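Local coordinates for protein uncharacterized HTH-type transcriptional regulator YydK (Bacillus subtilis subsp. subtilis, PDB 3BWG) that probably binds DNA as a GntR-family transcription factor, pairing a winged helix-turn-helix domain with a UTRA domain, at residues L195-S206 against Y218-E226. Residues are numbered along the deposited sequence; the frame is centred on the assembly and turned at random.
With EDO (1,2-ethanediol), chain I; EDO (1,2-ethanediol), chain H.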
loop_
_atom_site.group_PDB
_atom_site.type_symbol
_atom_site.label_atom_id
_atom_site.label_comp_id
_atom_site.label_asym_id
_atom_site.label_seq_id
_atom_site.Cartn_x
_atom_site.Cartn_y
_atom_site.Cartn_z
ATOM N N LEU B 195 -18.126 -2.982 -20.199
ATOM C CA LEU B 195 -17.414 -1.829 -20.768
ATOM C C LEU B 195 -16.981 -2.208 -22.183
ATOM O O LEU B 195 -17.281 -3.305 -22.624
ATOM C CB LEU B 195 -16.192 -1.453 -19.928
ATOM C CG LEU B 195 -16.461 -1.098 -18.458
ATOM C CD1 LEU B 195 -15.152 -1.050 -17.675
ATOM C CD2 LEU B 195 -17.250 0.209 -18.398
ATOM N N GLU B 196 -16.281 -1.322 -22.881
ATOM C CA GLU B 196 -15.777 -1.619 -24.235
ATOM C C GLU B 196 -14.338 -2.157 -24.175
ATOM O O GLU B 196 -13.558 -1.731 -23.328
ATOM C CB GLU B 196 -15.806 -0.362 -25.083
ATOM C CG GLU B 196 -17.116 0.399 -24.987
ATOM C CD GLU B 196 -16.994 1.870 -25.362
ATOM O OE1 GLU B 196 -17.701 2.682 -24.728
ATOM O OE2 GLU B 196 -16.214 2.222 -26.287
ATOM N N ALA B 197 -13.991 -3.076 -25.077
ATOM C CA ALA B 197 -12.619 -3.585 -25.184
ATOM C C ALA B 197 -11.671 -2.443 -25.543
ATOM O O ALA B 197 -12.041 -1.520 -26.262
ATOM C CB ALA B 197 -12.526 -4.728 -26.213
ATOM N N GLY B 198 -10.455 -2.487 -25.015
ATOM C CA GLY B 198 -9.493 -1.435 -25.304
ATOM C C GLY B 198 -9.499 -0.323 -24.283
ATOM O O GLY B 198 -8.531 0.422 -24.166
ATOM N N LEU B 199 -10.585 -0.202 -23.532
ATOM C CA LEU B 199 -10.637 0.758 -22.428
ATOM C C LEU B 199 -9.667 0.318 -21.325
ATOM O O LEU B 199 -9.248 -0.847 -21.305
ATOM C CB LEU B 199 -12.088 0.970 -21.936
ATOM C CG LEU B 199 -13.019 1.594 -23.005
ATOM C CD1 LEU B 199 -14.452 1.609 -22.523
ATOM C CD2 LEU B 199 -12.592 3.011 -23.404
ATOM N N PRO B 200 -9.271 1.257 -20.432
ATOM C CA PRO B 200 -8.263 1.013 -19.390
ATOM C C PRO B 200 -8.733 0.067 -18.300
ATOM O O PRO B 200 -9.935 0.030 -17.956
ATOM C CB PRO B 200 -8.038 2.396 -18.775
ATOM C CG PRO B 200 -8.674 3.360 -19.704
ATOM C CD PRO B 200 -9.782 2.637 -20.370
ATOM N N LYS B 201 -7.789 -0.686 -17.741
ATOM C CA LYS B 201 -8.054 -1.473 -16.512
ATOM C C LYS B 201 -6.818 -1.485 -15.618
ATOM O O LYS B 201 -5.674 -1.424 -16.097
ATOM C CB LYS B 201 -8.421 -2.931 -16.841
ATOM C CG LYS B 201 -7.360 -3.575 -17.711
ATOM C CD LYS B 201 -7.343 -5.058 -17.654
ATOM C CE LYS B 201 -6.052 -5.537 -18.260
ATOM N NZ LYS B 201 -6.280 -6.761 -19.020
ATOM N N LEU B 202 -7.078 -1.547 -14.327
ATOM C CA LEU B 202 -6.087 -1.935 -13.356
ATOM C C LEU B 202 -6.195 -3.441 -13.176
ATOM O O LEU B 202 -7.287 -3.999 -12.970
ATOM C CB LEU B 202 -6.323 -1.234 -12.030
ATOM C CG LEU B 202 -5.318 -1.438 -10.892
ATOM C CD1 LEU B 202 -3.832 -1.055 -11.228
ATOM C CD2 LEU B 202 -5.874 -0.754 -9.591
ATOM N N TYR B 203 -5.048 -4.078 -13.333
ATOM C CA TYR B 203 -4.944 -5.500 -13.295
ATOM C C TYR B 203 -3.976 -5.878 -12.177
ATOM O O TYR B 203 -2.798 -5.554 -12.218
ATOM C CB TYR B 203 -4.460 -6.021 -14.664
ATOM C CG TYR B 203 -4.093 -7.477 -14.603
ATOM C CD1 TYR B 203 -5.057 -8.420 -14.233
ATOM C CD2 TYR B 203 -2.789 -7.919 -14.855
ATOM C CE1 TYR B 203 -4.741 -9.772 -14.110
ATOM C CE2 TYR B 203 -2.464 -9.290 -14.756
ATOM C CZ TYR B 203 -3.466 -10.199 -14.388
ATOM O OH TYR B 203 -3.252 -11.558 -14.286
ATOM N N ILE B 204 -4.485 -6.544 -11.156
ATOM C CA ILE B 204 -3.667 -6.871 -9.972
ATOM C C ILE B 204 -3.588 -8.361 -9.791
ATOM O O ILE B 204 -4.637 -9.039 -9.839
ATOM C CB ILE B 204 -4.297 -6.251 -8.666
ATOM C CG1 ILE B 204 -4.572 -4.753 -8.869
ATOM C CG2 ILE B 204 -3.429 -6.584 -7.350
ATOM C CD1 ILE B 204 -5.088 -4.064 -7.664
ATOM N N GLU B 205 -2.357 -8.856 -9.600
ATOM C CA GLU B 205 -2.092 -10.189 -9.069
ATOM C C GLU B 205 -1.677 -10.155 -7.623
ATOM O O GLU B 205 -0.727 -9.426 -7.251
ATOM C CB GLU B 205 -1.012 -10.885 -9.873
ATOM C CG GLU B 205 -1.408 -11.091 -11.306
ATOM C CD GLU B 205 -0.194 -11.352 -12.147
ATOM O OE1 GLU B 205 0.476 -10.387 -12.576
ATOM O OE2 GLU B 205 0.142 -12.533 -12.324
ATOM N N SER B 206 -2.384 -10.941 -6.800
ATOM C CA SER B 206 -2.115 -10.993 -5.388
ATOM C C SER B 206 -1.687 -12.379 -4.913
ATOM O O SER B 206 -2.259 -13.392 -5.310
ATOM C CB SER B 206 -3.346 -10.569 -4.584
ATOM O OG SER B 206 -3.828 -9.320 -5.040
ATOM N N TYR B 218 -3.831 -17.306 -4.796
ATOM C CA TYR B 218 -3.305 -16.492 -5.856
ATOM C C TYR B 218 -4.512 -16.040 -6.634
ATOM O O TYR B 218 -5.313 -16.873 -7.089
ATOM C CB TYR B 218 -2.390 -17.322 -6.769
ATOM C CG TYR B 218 -1.944 -16.605 -8.004
ATOM C CD1 TYR B 218 -1.238 -15.400 -7.908
ATOM C CD2 TYR B 218 -2.193 -17.136 -9.272
ATOM C CE1 TYR B 218 -0.833 -14.723 -9.041
ATOM C CE2 TYR B 218 -1.779 -16.487 -10.399
ATOM C CZ TYR B 218 -1.087 -15.289 -10.281
ATOM O OH TYR B 218 -0.635 -14.633 -11.418
ATOM N N SER B 219 -4.632 -14.730 -6.820
ATOM C CA SER B 219 -5.747 -14.178 -7.573
ATOM C C SER B 219 -5.275 -13.210 -8.668
ATOM O O SER B 219 -4.192 -12.581 -8.575
ATOM C CB SER B 219 -6.747 -13.514 -6.622
ATOM O OG SER B 219 -6.246 -12.271 -6.200
ATOM N N LYS B 220 -6.095 -13.126 -9.720
ATOM C CA LYS B 220 -5.874 -12.268 -10.874
ATOM C C LYS B 220 -7.134 -11.472 -11.056
ATOM O O LYS B 220 -8.190 -12.042 -11.311
ATOM C CB LYS B 220 -5.644 -13.130 -12.094
ATOM C CG LYS B 220 -4.312 -13.867 -12.003
ATOM C CD LYS B 220 -4.305 -15.149 -12.834
ATOM C CE LYS B 220 -4.653 -14.928 -14.282
ATOM N NZ LYS B 220 -3.428 -14.690 -15.085
ATOM N N ILE B 221 -7.036 -10.150 -10.923
ATOM C CA ILE B 221 -8.227 -9.306 -10.947
ATOM C C ILE B 221 -8.098 -8.101 -11.873
ATOM O O ILE B 221 -7.075 -7.407 -11.897
ATOM C CB ILE B 221 -8.565 -8.832 -9.559
ATOM C CG1 ILE B 221 -8.612 -10.037 -8.585
ATOM C CG2 ILE B 221 -9.936 -8.048 -9.579
ATOM C CD1 ILE B 221 -9.039 -9.725 -7.164
ATOM N N SER B 222 -9.135 -7.891 -12.668
ATOM C CA SER B 222 -9.254 -6.696 -13.476
ATOM C C SER B 222 -10.427 -5.878 -12.942
ATOM O O SER B 222 -11.545 -6.380 -12.883
ATOM C CB SER B 222 -9.512 -7.077 -14.945
ATOM O OG SER B 222 -8.387 -7.749 -15.466
ATOM N N TYR B 223 -10.169 -4.621 -12.601
ATOM C CA TYR B 223 -11.203 -3.734 -12.119
ATOM C C TYR B 223 -11.842 -2.847 -13.197
ATOM O O TYR B 223 -11.196 -2.477 -14.198
ATOM C CB TYR B 223 -10.646 -2.875 -10.971
ATOM C CG TYR B 223 -10.250 -3.686 -9.735
ATOM C CD1 TYR B 223 -11.173 -3.911 -8.727
ATOM C CD2 TYR B 223 -8.954 -4.209 -9.580
ATOM C CE1 TYR B 223 -10.834 -4.675 -7.581
ATOM C CE2 TYR B 223 -8.586 -4.967 -8.429
ATOM C CZ TYR B 223 -9.546 -5.169 -7.426
ATOM O OH TYR B 223 -9.269 -5.903 -6.283
ATOM N N ASN B 224 -13.102 -2.488 -12.964
ATOM C CA ASN B 224 -13.782 -1.465 -13.742
ATOM C C ASN B 224 -13.247 -0.065 -13.394
ATOM O O ASN B 224 -13.503 0.442 -12.286
ATOM C CB ASN B 224 -15.291 -1.599 -13.450
ATOM C CG ASN B 224 -16.145 -0.599 -14.166
ATOM O OD1 ASN B 224 -15.693 0.486 -14.572
ATOM N ND2 ASN B 224 -17.422 -0.944 -14.309
ATOM N N TYR B 225 -12.509 0.557 -14.325
ATOM C CA TYR B 225 -11.904 1.872 -14.106
ATOM C C TYR B 225 -12.903 2.986 -13.760
ATOM O O TYR B 225 -12.528 3.995 -13.160
ATOM C CB TYR B 225 -11.014 2.284 -15.307
ATOM C CG TYR B 225 -11.756 2.871 -16.479
ATOM C CD1 TYR B 225 -11.757 4.237 -16.702
ATOM C CD2 TYR B 225 -12.458 2.055 -17.361
ATOM C CE1 TYR B 225 -12.449 4.803 -17.788
ATOM C CE2 TYR B 225 -13.176 2.595 -18.456
ATOM C CZ TYR B 225 -13.145 3.966 -18.657
ATOM O OH TYR B 225 -13.797 4.505 -19.720
ATOM N N GLU B 226 -14.170 2.793 -14.105
ATOM C CA GLU B 226 -15.189 3.802 -13.803
ATOM C C GLU B 226 -15.838 3.633 -12.442
ATOM O O GLU B 226 -16.633 4.475 -12.055
ATOM C CB GLU B 226 -16.350 3.793 -14.831
ATOM C CG GLU B 226 -15.991 3.674 -16.251
ATOM C CD GLU B 226 -17.195 4.027 -17.148
ATOM O OE1 GLU B 226 -18.259 3.347 -17.072
ATOM O OE2 GLU B 226 -17.067 5.021 -17.891
HETATM C C1 EDO I . -9.535 1.096 -12.116
HETATM O O1 EDO I . -9.663 1.083 -10.727
HETATM C C2 EDO I . -9.612 -0.350 -12.522
HETATM O O2 EDO I . -9.417 -0.327 -13.906
HETATM C C1 EDO H . -8.560 -11.183 -14.199
HETATM O O1 EDO H . -8.576 -10.402 -15.389
HETATM C C2 EDO H . -8.991 -12.582 -14.571
HETATM O O2 EDO H . -7.892 -13.187 -15.266
HETATM O O HOH W 1 -11.804 -1.385 -16.625
HETATM O O HOH W 2 -5.423 -9.864 -7.426
#
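Between Leu202 and Tyr223 the antiparallel pairing opens, and a 1,2-ethanediol, probably from the crystallisation liquor, fills the break: its O2 accepts from Leu202 N (2.7 Å) and donates to Tyr223 O. Tyr223 N still reaches Leu202 O directly, nearly straight at 167°. Just beyond, a water bridges Pro200 O, Tyr223 O and Tyr225 N, so small molecules complete the pairing where the strands part. Here the Tyr225 ring takes Pro200 CD over the centre of one face, a CH-pi contact 4.0 Å from CD to the ring centroid, while CG of its neighbour Glu226 lies on the opposite face. Further along, regular bonds join Ile204 to Ile221 and Ser206 to Ser219, both in both directions; a second water links Ile204 O with the hydroxyls of Ser206 and Ser219. Ile204 CD1 meets Tyr223 CE2 obliquely at 3.7 Å. On the other face, Tyr203, its ring carried anti to the backbone N (chi1 170°), runs beside Lys220 and accepts from NZ at OH, 3.2 Å away, while NZ also forms a salt bridge with Glu110. A leucine at Tyr203 would probably deprive Lys220 NZ of this acceptor and uncover its aliphatic chain. Tyr218 OH lies doubtfully close to Glu205 OE2 (2.4 Å), which sits in the plane of the ring at its edge; Glu205 OE1 also pairs with Arg74 of the second subunit. This hairpin occupies the interior of the six-stranded antiparallel UTRA sheet, strand 200-210 bordering strand 173-184 and strand 215-224 bordering strand 135-145, with helix 109-114 packed against Tyr218.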